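Local structure of membrane protein (5DL5) at residues 252-257 and 300-305; 367-372 and 405-410; 214-219 and 244-249. The protein forms a beta-barrel of the OprD porin family in the outer membrane of Acinetobacter baumannii that probably admits small solutes and may admit antibiotics. All blocks are in the same frame, centred on the assembly; numbering follows the deposited sequence.

Interaction 1: 252-257 and 300-305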
loop_
_atom_site.group_PDB
_atom_site.type_symbol
_atom_site.label_atom_id
_atom_site.label_comp_id
_atom_site.label_asym_id
_atom_site.label_seq_id
_atom_site.Cartn_x
_atom_site.Cartn_y
_atom_site.Cartn_z
ATOM N N THR A 252 -3.318 0.109 18.896
ATOM C CA THR A 252 -4.540 0.423 18.085
ATOM C C THR A 252 -5.021 1.813 18.536
ATOM O O THR A 252 -4.480 2.334 19.542
ATOM C CB THR A 252 -5.694 -0.583 18.395
ATOM O OG1 THR A 252 -5.962 -0.652 19.804
ATOM C CG2 THR A 252 -5.418 -1.925 17.892
ATOM N N TYR A 253 -6.057 2.368 17.869
ATOM C CA TYR A 253 -6.574 3.709 18.221
ATOM C C TYR A 253 -8.120 3.694 18.206
ATOM O O TYR A 253 -8.683 4.434 18.957
ATOM C CB TYR A 253 -6.038 4.787 17.357
ATOM C CG TYR A 253 -6.248 4.525 15.884
ATOM C CD1 TYR A 253 -5.337 3.786 15.185
ATOM C CD2 TYR A 253 -7.443 5.014 15.152
ATOM C CE1 TYR A 253 -5.477 3.541 13.810
ATOM C CE2 TYR A 253 -7.628 4.728 13.773
ATOM C CZ TYR A 253 -6.591 4.022 13.113
ATOM O OH TYR A 253 -6.636 3.623 11.775
ATOM N N SER A 254 -8.815 2.850 17.449
ATOM C CA SER A 254 -10.338 2.946 17.353
ATOM C C SER A 254 -11.048 1.892 18.220
ATOM O O SER A 254 -12.195 1.640 18.033
ATOM C CB SER A 254 -10.676 2.842 15.826
ATOM O OG SER A 254 -10.349 1.538 15.346
ATOM N N ALA A 255 -10.389 1.239 19.196
ATOM C CA ALA A 255 -10.994 0.094 19.886
ATOM C C ALA A 255 -12.174 0.536 20.677
ATOM O O ALA A 255 -12.179 1.678 21.124
ATOM C CB ALA A 255 -10.048 -0.571 20.861
ATOM N N THR A 256 -13.175 -0.348 20.818
ATOM C CA THR A 256 -14.320 -0.065 21.775
ATOM C C THR A 256 -14.383 -1.192 22.740
ATOM O O THR A 256 -13.562 -2.138 22.669
ATOM C CB THR A 256 -15.666 0.084 21.018
ATOM O OG1 THR A 256 -15.826 -0.969 20.037
ATOM C CG2 THR A 256 -15.642 1.387 20.302
ATOM N N GLY A 257 -15.346 -1.108 23.651
ATOM C CA GLY A 257 -15.441 -2.050 24.724
ATOM C C GLY A 257 -14.360 -1.867 25.757
ATOM O O GLY A 257 -13.895 -0.749 25.943
ATOM N N GLY A 300 -16.694 -6.047 14.439
ATOM C CA GLY A 300 -15.865 -6.314 15.607
ATOM C C GLY A 300 -15.690 -5.116 16.527
ATOM O O GLY A 300 -16.303 -4.078 16.322
ATOM N N ASN A 301 -14.806 -5.213 17.498
ATOM C CA ASN A 301 -14.620 -4.166 18.447
ATOM C C ASN A 301 -13.384 -3.241 18.187
ATOM O O ASN A 301 -12.880 -2.559 19.106
ATOM C CB ASN A 301 -14.687 -4.698 19.889
ATOM C CG ASN A 301 -13.645 -5.759 20.141
ATOM O OD1 ASN A 301 -12.779 -6.061 19.277
ATOM N ND2 ASN A 301 -13.755 -6.383 21.263
ATOM N N VAL A 302 -12.924 -3.183 16.943
ATOM C CA VAL A 302 -11.937 -2.240 16.549
ATOM C C VAL A 302 -12.138 -2.058 15.114
ATOM O O VAL A 302 -12.597 -2.983 14.419
ATOM C CB VAL A 302 -10.458 -2.724 16.964
ATOM C CG1 VAL A 302 -10.031 -3.986 16.216
ATOM C CG2 VAL A 302 -9.401 -1.670 16.756
ATOM N N GLY A 303 -11.719 -0.892 14.605
ATOM C CA GLY A 303 -11.525 -0.715 13.175
ATOM C C GLY A 303 -10.318 -1.439 12.583
ATOM O O GLY A 303 -9.637 -2.175 13.270
ATOM N N TYR A 304 -10.132 -1.285 11.286
ATOM C CA TYR A 304 -9.019 -1.866 10.529
ATOM C C TYR A 304 -7.772 -0.964 10.746
ATOM O O TYR A 304 -7.391 -0.174 9.870
ATOM C CB TYR A 304 -9.382 -2.182 9.097
ATOM C CG TYR A 304 -8.293 -2.916 8.368
ATOM C CD1 TYR A 304 -7.823 -4.127 8.860
ATOM C CD2 TYR A 304 -7.621 -2.391 7.247
ATOM C CE1 TYR A 304 -6.772 -4.777 8.272
ATOM C CE2 TYR A 304 -6.615 -3.106 6.585
ATOM C CZ TYR A 304 -6.124 -4.258 7.139
ATOM O OH TYR A 304 -5.041 -4.994 6.664
ATOM N N ASP A 305 -7.176 -1.063 11.950
ATOM C CA ASP A 305 -6.133 -0.077 12.448
ATOM C C ASP A 305 -4.755 -0.614 11.907
ATOM O O ASP A 305 -3.922 -1.054 12.682
ATOM C CB ASP A 305 -6.157 0.010 13.965
ATOM C CG ASP A 305 -7.311 0.815 14.549
ATOM O OD1 ASP A 305 -8.361 0.998 13.906
ATOM O OD2 ASP A 305 -7.275 1.060 15.771
#
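Asp305 turns its carboxylate into the backbone of Tyr253 and Ser254, pinning together two long loops of the OprD-type barrel, one following strand 233-246 and the other following strand 289-300. Both carboxylate oxygens are used. Asp305 OD2 accepts from Tyr253 N on its anti side at 2.8 Å in an almost straight bond (177°), and from Ser254 N on its syn side at 2.9 Å. The other oxygen takes the serine hydroxyl on its syn lone pair, with Ser254 OG 2.5 Å from Asp305 OD1. One serine thus meets the two oxygens with its amide and its hydroxyl, which fixes the rotation of the carboxylate; three donors around it would probably favour the ionised form.

The Tyr253 ring lies over the same carboxylate. The two planes are only 6° apart, and Asp305 OD2 sits 3.4 Å above the ring plane, displaced toward the rim. With chi1 at 54°, CG is flanked by both the N and the carbonyl carbon of Tyr253, and the ring is carried toward Asp305. Ser254 OG relays the grip, since it also accepts from Gly303 N at 2.9 Å, in a distinctly bent bond.

Farther along, Val302 CG2 packs 3.6 Å from Ser254 OG and touches the methyl of Ala255. Outside the two segments, Tyr263 OH bonds both Thr252 OG1 and Ala255 N, while Asn329 ND2 reaches Ser254 O and Thr256 OG1, so Tyr263, at the start of helix 263-266, and the loop residue Asn329 both hold 252-257. Asn301 is anchored through OD1 to Thr274 N near the start of strand 273-286. Asn301 O accepts from Thr256 N at 2.8 Å and also lies 3.3 Å from Ala255 CA in a CA-H...O contact.

Interaction 2: 367-372 and 405-410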
loop_
_atom_site.group_PDB
_atom_site.type_symbol
_atom_site.label_atom_id
_atom_site.label_comp_id
_atom_site.label_asym_id
_atom_site.label_seq_id
_atom_site.Cartn_x
_atom_site.Cartn_y
_atom_site.Cartn_z
ATOM N N ASN A 367 -16.745 6.159 23.580
ATOM C CA ASN A 367 -17.293 7.130 24.564
ATOM C C ASN A 367 -17.847 8.466 24.000
ATOM O O ASN A 367 -18.040 9.411 24.797
ATOM C CB ASN A 367 -16.269 7.501 25.672
ATOM C CG ASN A 367 -15.998 6.377 26.635
ATOM O OD1 ASN A 367 -16.842 5.487 26.827
ATOM N ND2 ASN A 367 -14.800 6.400 27.244
ATOM N N VAL A 368 -18.011 8.579 22.661
ATOM C CA VAL A 368 -18.561 9.789 22.065
ATOM C C VAL A 368 -19.845 9.471 21.299
ATOM O O VAL A 368 -20.794 10.079 21.593
ATOM C CB VAL A 368 -17.532 10.564 21.202
ATOM C CG1 VAL A 368 -18.170 11.811 20.571
ATOM C CG2 VAL A 368 -16.317 10.967 22.067
ATOM N N THR A 369 -19.857 8.508 20.373
ATOM C CA THR A 369 -21.010 8.281 19.502
ATOM C C THR A 369 -20.844 6.976 18.781
ATOM O O THR A 369 -19.722 6.491 18.538
ATOM C CB THR A 369 -21.098 9.355 18.373
ATOM O OG1 THR A 369 -22.235 9.131 17.568
ATOM C CG2 THR A 369 -19.908 9.276 17.403
ATOM N N ASP A 370 -21.955 6.511 18.258
ATOM C CA ASP A 370 -22.042 5.314 17.454
ATOM C C ASP A 370 -22.311 5.751 15.997
ATOM O O ASP A 370 -22.391 4.897 15.087
ATOM C CB ASP A 370 -23.185 4.392 17.999
ATOM C CG ASP A 370 -22.794 3.642 19.265
ATOM O OD1 ASP A 370 -21.632 3.304 19.410
ATOM O OD2 ASP A 370 -23.655 3.393 20.142
ATOM N N ASP A 371 -22.441 7.051 15.725
ATOM C CA ASP A 371 -22.979 7.451 14.434
ATOM C C ASP A 371 -22.170 8.415 13.575
ATOM O O ASP A 371 -22.734 9.065 12.685
ATOM C CB ASP A 371 -24.360 8.090 14.664
ATOM C CG ASP A 371 -25.276 7.212 15.506
ATOM O OD1 ASP A 371 -25.585 6.101 15.048
ATOM O OD2 ASP A 371 -25.684 7.591 16.637
ATOM N N ALA A 372 -20.871 8.481 13.778
ATOM C CA ALA A 372 -20.034 9.456 13.016
ATOM C C ALA A 372 -19.958 9.012 11.539
ATOM O O ALA A 372 -20.315 7.857 11.139
ATOM C CB ALA A 372 -18.593 9.600 13.637
ATOM N N SER A 405 -17.788 14.157 10.380
ATOM C CA SER A 405 -18.512 14.776 11.543
ATOM C C SER A 405 -17.566 15.263 12.664
ATOM O O SER A 405 -16.340 14.971 12.698
ATOM C CB SER A 405 -19.627 13.878 12.166
ATOM O OG SER A 405 -19.315 12.589 12.196
ATOM N N ASP A 406 -18.138 15.988 13.583
ATOM C CA ASP A 406 -17.400 16.588 14.721
ATOM C C ASP A 406 -16.569 15.573 15.546
ATOM O O ASP A 406 -15.434 15.916 15.979
ATOM C CB ASP A 406 -18.366 17.232 15.709
ATOM C CG ASP A 406 -19.089 18.343 15.115
ATOM O OD1 ASP A 406 -18.571 18.795 14.082
ATOM O OD2 ASP A 406 -20.131 18.818 15.681
ATOM N N ALA A 407 -17.128 14.350 15.680
ATOM C CA ALA A 407 -16.579 13.299 16.501
ATOM C C ALA A 407 -15.372 12.594 15.838
ATOM O O ALA A 407 -14.747 11.824 16.462
ATOM C CB ALA A 407 -17.712 12.298 16.753
ATOM N N TYR A 408 -15.136 12.802 14.544
ATOM C CA TYR A 408 -14.112 12.148 13.737
ATOM C C TYR A 408 -13.222 13.154 13.052
ATOM O O TYR A 408 -13.000 13.124 11.830
ATOM C CB TYR A 408 -14.758 11.236 12.704
ATOM C CG TYR A 408 -14.032 10.003 12.212
ATOM C CD1 TYR A 408 -13.579 8.996 13.102
ATOM C CD2 TYR A 408 -13.857 9.785 10.853
ATOM C CE1 TYR A 408 -12.952 7.751 12.663
ATOM C CE2 TYR A 408 -13.194 8.628 10.419
ATOM C CZ TYR A 408 -12.796 7.583 11.348
ATOM O OH TYR A 408 -12.197 6.511 10.733
ATOM N N GLN A 409 -12.609 13.956 13.874
ATOM C CA GLN A 409 -11.681 14.992 13.459
ATOM C C GLN A 409 -10.305 14.466 13.931
ATOM O O GLN A 409 -9.718 13.667 13.242
ATOM C CB GLN A 409 -12.067 16.377 14.039
ATOM C CG GLN A 409 -13.362 16.980 13.459
ATOM C CD GLN A 409 -13.359 17.155 11.939
ATOM O OE1 GLN A 409 -12.457 17.821 11.350
ATOM N NE2 GLN A 409 -14.435 16.632 11.292
ATOM N N GLY A 410 -9.867 14.839 15.127
ATOM C CA GLY A 410 -8.573 14.449 15.656
ATOM C C GLY A 410 -8.517 12.935 15.900
ATOM O O GLY A 410 -7.452 12.353 15.787
#
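A type I beta turn from Ser405 to Tyr408, in the loop after strand 394-404, presses the methyl of Ala407 against Val368, Thr369 and Ala372, where the neighbouring hairpin turns back into strand 371-384. Three carbons gather at that methyl: Thr369 CG2 at 3.8 Å, Val368 CG1 at 3.9 Å and Ala372 CB at 4.2 Å from Ala407 CB. The contact is a small apolar patch, partly buried, with Val368 at its exposed margin.

Thr369 divides its two branches between different tasks. Its CG2 is directed at Ala407, while OG1 lies opposite the backbone N (chi1 -179°) and accepts from Asp371 N at 2.8 Å. This ST turn spans the corner at Asp370. Beside the patch, Ser405 OG comes 3.4 Å from Ala372 CB; its hydrogen-bonding partner there is Gln373 N, one residue on, so the serine joins strand 371-384 by a hydrogen bond beside the apolar patch.

The turn itself is secured at Ser405 O. Tyr408 N bonds to Ser405 O at 3.1 Å to close the turn, and Gln409 NE2 reaches that oxygen at 2.9 Å from the other face of the carbonyl plane. Gln409 OE1 in turn accepts from Asp415 N, tying the turn to the chain that leads into strand 416-428.

Strand 351-365 flanks the contact: Val368 and Thr369 form a classic beta bulge opposite its Val365, Ala372 packs on its Ile363, and Tyr408 lies against Ile363 and Val365 as well as Tyr402 of strand 394-404.

Interaction 3: 214-219 and 244-249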
loop_
_atom_site.group_PDB
_atom_site.type_symbol
_atom_site.label_atom_id
_atom_site.label_comp_id
_atom_site.label_asym_id
_atom_site.label_seq_id
_atom_site.Cartn_x
_atom_site.Cartn_y
_atom_site.Cartn_z
ATOM N N ASN A 214 3.600 -10.900 19.151
ATOM C CA ASN A 214 3.172 -9.866 20.057
ATOM C C ASN A 214 2.387 -8.750 19.463
ATOM O O ASN A 214 2.264 -7.694 20.119
ATOM C CB ASN A 214 4.388 -9.297 20.815
ATOM C CG ASN A 214 5.031 -10.362 21.693
ATOM O OD1 ASN A 214 4.325 -11.185 22.277
ATOM N ND2 ASN A 214 6.320 -10.438 21.685
ATOM N N ALA A 215 1.886 -8.901 18.233
ATOM C CA ALA A 215 1.278 -7.768 17.576
ATOM C C ALA A 215 -0.146 -8.122 17.025
ATOM O O ALA A 215 -1.123 -7.648 17.521
ATOM C CB ALA A 215 2.138 -7.326 16.439
ATOM N N LEU A 216 -0.234 -9.029 16.057
ATOM C CA LEU A 216 -1.451 -9.345 15.475
ATOM C C LEU A 216 -1.345 -10.566 14.582
ATOM O O LEU A 216 -0.238 -10.913 14.141
ATOM C CB LEU A 216 -1.964 -8.189 14.612
ATOM C CG LEU A 216 -1.074 -7.613 13.487
ATOM C CD1 LEU A 216 -1.406 -8.157 12.116
ATOM C CD2 LEU A 216 -1.381 -6.140 13.362
ATOM N N GLU A 217 -2.506 -11.117 14.298
ATOM C CA GLU A 217 -2.736 -12.171 13.337
ATOM C C GLU A 217 -3.688 -11.619 12.324
ATOM O O GLU A 217 -4.650 -10.895 12.680
ATOM C CB GLU A 217 -3.278 -13.469 14.021
ATOM C CG GLU A 217 -2.356 -13.932 15.119
ATOM C CD GLU A 217 -2.900 -15.099 15.977
ATOM O OE1 GLU A 217 -4.168 -15.298 16.161
ATOM O OE2 GLU A 217 -1.998 -15.788 16.530
ATOM N N ARG A 218 -3.408 -11.894 11.066
ATOM C CA ARG A 218 -4.202 -11.337 10.004
ATOM C C ARG A 218 -4.332 -12.279 8.838
ATOM O O ARG A 218 -3.345 -12.927 8.465
ATOM C CB ARG A 218 -3.621 -9.996 9.557
ATOM C CG ARG A 218 -4.393 -9.338 8.435
ATOM C CD ARG A 218 -4.213 -7.805 8.453
ATOM N NE ARG A 218 -2.955 -7.427 8.044
ATOM C CZ ARG A 218 -2.279 -6.295 8.424
ATOM N NH1 ARG A 218 -2.698 -5.449 9.357
ATOM N NH2 ARG A 218 -1.076 -6.168 7.952
ATOM N N HIS A 219 -5.559 -12.427 8.344
ATOM C CA HIS A 219 -5.804 -13.173 7.139
ATOM C C HIS A 219 -6.481 -12.327 6.100
ATOM O O HIS A 219 -7.271 -11.444 6.460
ATOM C CB HIS A 219 -6.613 -14.433 7.498
ATOM C CG HIS A 219 -5.903 -15.352 8.466
ATOM N ND1 HIS A 219 -6.033 -15.244 9.833
ATOM C CD2 HIS A 219 -4.994 -16.338 8.255
ATOM C CE1 HIS A 219 -5.276 -16.151 10.423
ATOM N NE2 HIS A 219 -4.628 -16.814 9.487
ATOM N N THR A 244 -8.531 -9.578 11.336
ATOM C CA THR A 244 -7.372 -9.238 12.155
ATOM C C THR A 244 -7.657 -9.398 13.613
ATOM O O THR A 244 -8.627 -8.883 14.164
ATOM C CB THR A 244 -6.949 -7.767 11.925
ATOM O OG1 THR A 244 -6.762 -7.550 10.554
ATOM C CG2 THR A 244 -5.578 -7.410 12.713
ATOM N N LYS A 245 -6.798 -10.111 14.291
ATOM C CA LYS A 245 -6.815 -10.200 15.724
ATOM C C LYS A 245 -5.571 -9.501 16.240
ATOM O O LYS A 245 -4.406 -9.904 15.951
ATOM C CB LYS A 245 -6.833 -11.657 16.222
ATOM C CG LYS A 245 -7.108 -11.690 17.709
ATOM C CD LYS A 245 -7.287 -13.108 18.232
ATOM C CE LYS A 245 -5.954 -13.858 18.078
ATOM N NZ LYS A 245 -5.680 -14.840 19.167
ATOM N N PHE A 246 -5.826 -8.444 16.964
ATOM C CA PHE A 246 -4.784 -7.659 17.574
ATOM C C PHE A 246 -4.499 -8.210 18.922
ATOM O O PHE A 246 -5.424 -8.470 19.730
ATOM C CB PHE A 246 -5.218 -6.155 17.736
ATOM C CG PHE A 246 -5.352 -5.442 16.455
ATOM C CD1 PHE A 246 -4.242 -4.837 15.857
ATOM C CD2 PHE A 246 -6.543 -5.365 15.825
ATOM C CE1 PHE A 246 -4.380 -4.157 14.645
ATOM C CE2 PHE A 246 -6.705 -4.671 14.619
ATOM C CZ PHE A 246 -5.601 -4.066 14.017
ATOM N N ASP A 247 -3.209 -8.356 19.188
ATOM C CA ASP A 247 -2.706 -8.901 20.561
ATOM C C ASP A 247 -3.049 -7.815 21.594
ATOM O O ASP A 247 -3.132 -6.570 21.263
ATOM C CB ASP A 247 -1.178 -9.042 20.440
ATOM C CG ASP A 247 -0.481 -9.813 21.578
ATOM O OD1 ASP A 247 -0.308 -11.060 21.419
ATOM O OD2 ASP A 247 0.096 -9.167 22.531
ATOM N N ALA A 248 -3.169 -8.246 22.829
ATOM C CA ALA A 248 -3.457 -7.386 24.002
ATOM C C ALA A 248 -2.461 -6.262 24.130
ATOM O O ALA A 248 -2.851 -5.158 24.450
ATOM C CB ALA A 248 -3.461 -8.203 25.288
ATOM N N ASN A 249 -1.193 -6.518 23.790
ATOM C CA ASN A 249 -0.152 -5.477 23.783
ATOM C C ASN A 249 0.074 -4.765 22.475
ATOM O O ASN A 249 1.024 -4.035 22.343
ATOM C CB ASN A 249 1.196 -6.097 24.189
ATOM C CG ASN A 249 1.090 -6.855 25.491
ATOM O OD1 ASN A 249 1.745 -7.883 25.681
ATOM N ND2 ASN A 249 0.219 -6.406 26.363
#
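Arg218 and Thr244 face each other as a non-hydrogen-bonded antiparallel pair, and the arginine chain runs alongside the threonine hydroxyl before bending away. Arg218 CB lies 4.1 Å from Thr244 OG1, CG 3.6 Å and CD 3.3 Å, each carbon closer than the last. The bend at chi3 (72°) then turns the guanidinium off this path; Leu216 CD1 lies over one of its faces, near the rim. At the tip, NH1 forms a salt bridge with Asp311 and NH2 bonds to Val134 O, both beyond the hairpin.

On the same face of the sheet Leu216 CD2 meets Phe246 CE1 at 3.8 Å, and Thr244 CG2 sits over one face of the Phe246 ring, toward its rim. The other face carries Glu217 and Lys245, whose OE1 and NZ make a salt bridge at 3.4 Å. Their backbones exchange two bonds, each of 2.8 Å, between Glu217 N and Lys245 O and between Lys245 N and Glu217 O. Asp247 N, bonded to Ala215 O, continues the register past the strand end, where an Asx turn begins. Such regular antiparallel pairing of adjacent strands, here 216-229 and 233-246, is characteristic of the wall of a porin beta-barrel.

How the interactions relate
Interactions 1 and 3 are contiguous, with centres 12 Å apart. Tyr304 OH packs 3.4 Å from Arg218 CD, and Thr252 CG2 lies 3.7 Å from Phe246 CD1, so the joined loops of interaction 1 rest on the face of the 214-219 and 244-249 pairing that bears Arg218, Thr244 and Phe246. Interaction 2 stands apart: its centre is 14 Å from that of interaction 1, with nearest atoms about 6 Å apart, and 25 Å from that of interaction 3. All three probably lie toward the extracellular rim of the barrel. Bound C8E detergent comes within about 8 Å of the Tyr253 side chain and about 9 Å of that of Tyr408.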